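Local coordinates for glycine cleavage system H protein (Mycobacterium tuberculosis, PDB 3HGB) that probably carries the methylamine group of glycine from the P protein to the T protein of the glycine cleavage system on a covalently bound lipoyl arm, at residues F79-S84 / V88-A93. Numbering follows the deposited sequence.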
loop_
_atom_site.group_PDB
_atom_site.type_symbol
_atom_site.label_atom_id
_atom_site.label_comp_id
_atom_site.label_asym_id
_atom_site.label_seq_id
_atom_site.Cartn_x
_atom_site.Cartn_y
_atom_site.Cartn_z
ATOM N N PHE A 79 9.135 4.474 0.746
ATOM C CA PHE A 79 9.222 4.357 -0.711
ATOM C C PHE A 79 8.494 5.499 -1.420
ATOM O O PHE A 79 8.539 5.612 -2.635
ATOM C CB PHE A 79 8.670 2.995 -1.194
ATOM C CG PHE A 79 7.153 2.840 -1.097
ATOM C CD1 PHE A 79 6.289 3.655 -1.816
ATOM C CD2 PHE A 79 6.600 1.833 -0.325
ATOM C CE1 PHE A 79 4.912 3.494 -1.737
ATOM C CE2 PHE A 79 5.219 1.666 -0.244
ATOM C CZ PHE A 79 4.378 2.497 -0.949
ATOM N N GLY A 80 7.761 6.286 -0.651
ATOM C CA GLY A 80 6.949 7.313 -1.245
ATOM C C GLY A 80 6.216 8.123 -0.213
ATOM O O GLY A 80 6.440 7.994 0.993
ATOM N N GLU A 81 5.339 8.981 -0.702
ATOM C CA GLU A 81 4.509 9.759 0.187
ATOM C C GLU A 81 3.201 10.091 -0.482
ATOM O O GLU A 81 3.103 10.145 -1.705
ATOM C CB GLU A 81 5.226 11.010 0.729
ATOM C CG GLU A 81 5.781 11.990 -0.273
ATOM C CD GLU A 81 6.397 13.231 0.391
ATOM O OE1 GLU A 81 6.994 13.127 1.484
ATOM O OE2 GLU A 81 6.279 14.326 -0.184
ATOM N N VAL A 82 2.184 10.252 0.343
ATOM C CA VAL A 82 0.881 10.669 -0.130
ATOM C C VAL A 82 0.581 12.041 0.477
ATOM O O VAL A 82 0.855 12.288 1.653
ATOM C CB VAL A 82 -0.193 9.595 0.172
ATOM C CG1 VAL A 82 -0.367 9.389 1.679
ATOM C CG2 VAL A 82 -1.497 9.927 -0.511
ATOM N N GLU A 83 0.060 12.939 -0.347
ATOM C CA GLU A 83 -0.103 14.314 0.065
ATOM C C GLU A 83 -1.518 14.790 -0.196
ATOM O O GLU A 83 -2.026 14.646 -1.300
ATOM C CB GLU A 83 0.885 15.175 -0.712
ATOM C CG GLU A 83 0.793 16.651 -0.467
ATOM C CD GLU A 83 1.961 17.394 -1.082
ATOM O OE1 GLU A 83 2.769 16.758 -1.786
ATOM O OE2 GLU A 83 2.074 18.615 -0.849
ATOM N N SER A 84 -2.145 15.346 0.838
ATOM C CA SER A 84 -3.396 16.074 0.685
ATOM C C SER A 84 -3.059 17.549 0.853
ATOM O O SER A 84 -1.890 17.886 1.051
ATOM C CB SER A 84 -4.400 15.629 1.743
ATOM O OG SER A 84 -3.956 15.938 3.051
ATOM N N VAL A 88 0.904 15.383 4.760
ATOM C CA VAL A 88 1.816 14.574 3.972
ATOM C C VAL A 88 2.115 13.359 4.830
ATOM O O VAL A 88 2.386 13.488 6.031
ATOM C CB VAL A 88 3.102 15.329 3.599
ATOM C CG1 VAL A 88 3.996 14.455 2.723
ATOM C CG2 VAL A 88 2.765 16.623 2.867
ATOM N N SER A 89 2.022 12.182 4.224
ATOM C CA SER A 89 2.284 10.958 4.949
ATOM C C SER A 89 3.215 10.056 4.165
ATOM O O SER A 89 3.100 9.922 2.946
ATOM C CB SER A 89 0.986 10.228 5.265
ATOM O OG SER A 89 1.211 9.223 6.233
ATOM N N ASP A 90 4.157 9.466 4.882
ATOM C CA ASP A 90 5.085 8.535 4.274
ATOM C C ASP A 90 4.376 7.259 3.886
ATOM O O ASP A 90 3.411 6.848 4.515
ATOM C CB ASP A 90 6.232 8.225 5.234
ATOM C CG ASP A 90 7.307 9.295 5.221
ATOM O OD1 ASP A 90 7.352 10.119 4.281
ATOM O OD2 ASP A 90 8.132 9.301 6.146
ATOM N N LEU A 91 4.872 6.633 2.833
ATOM C CA LEU A 91 4.382 5.339 2.427
ATOM C C LEU A 91 5.538 4.399 2.675
ATOM O O LEU A 91 6.668 4.700 2.297
ATOM C CB LEU A 91 3.997 5.364 0.953
ATOM C CG LEU A 91 2.803 6.244 0.581
ATOM C CD1 LEU A 91 2.682 6.366 -0.939
ATOM C CD2 LEU A 91 1.526 5.669 1.194
ATOM N N TYR A 92 5.264 3.289 3.350
ATOM C CA TYR A 92 6.304 2.323 3.697
ATOM C C TYR A 92 6.141 1.043 2.909
ATOM O O TYR A 92 5.016 0.615 2.634
ATOM C CB TYR A 92 6.235 1.988 5.180
ATOM C CG TYR A 92 6.346 3.181 6.077
ATOM C CD1 TYR A 92 7.507 3.956 6.096
ATOM C CD2 TYR A 92 5.291 3.550 6.895
ATOM C CE1 TYR A 92 7.612 5.056 6.907
ATOM C CE2 TYR A 92 5.392 4.657 7.721
ATOM C CZ TYR A 92 6.557 5.401 7.717
ATOM O OH TYR A 92 6.657 6.497 8.533
ATOM N N ALA A 93 7.258 0.427 2.533
ATOM C CA ALA A 93 7.192 -0.877 1.883
ATOM C C ALA A 93 6.647 -1.862 2.906
ATOM O O ALA A 93 7.205 -1.985 3.989
ATOM C CB ALA A 93 8.559 -1.302 1.405
HETATM O O HOH W 1 6.718 12.716 4.137
#
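One face of the Phe79 ring is overlapped by Leu91 CB, which stands 3.8 Å from the ring centroid and 29° off its normal, a CH-pi contact. With chi1 at 72°, Phe79 CG stands between its own backbone N and carbonyl carbon, which folds the ring across toward the partner strand; its CD2 edge then reaches the backbone N of Ala93. Leu91 is matched by two residues of the other strand, Phe79 and Gly80, which makes a classic beta bulge: Phe79 N donates to Leu91 O (2.9 Å), while Leu91 N donates to Gly80 O (2.8 Å), coming in 51° out of the carbonyl plane. Past the bulge the pairing is regular, and Val82 and Ser89 exchange two backbone hydrogen bonds, Val82 N to Ser89 O and Ser89 N to Val82 O, each 2.8 Å. Val82 CG1 packs against Ser89 CB on the same face as Leu91. On the other face Glu81 lays its carboxylate against Val88 CG1, 3.5 Å from OE1. Two acids this close, Glu81 OE1 and Asp90 OD1 4.1 Å apart, would probably repel each other; one water donates to both oxygens and probably offsets part of that. Glu83 and Val88 run alongside each other, CG against CG2. This is the hairpin of the lipoyl-binding domain, whose turn carries Lys86, the predicted lipoylation site, unmodified here; Ser84 OG hydrogen-bonds to the backbone N of Lys86 and of Ser87, which probably helps hold the turn. Strand 78-84 is central in a three-stranded antiparallel sheet, flanked by 61-65 and 88-92, while Val82 and Ser89 both touch Leu58 of helix 52-58.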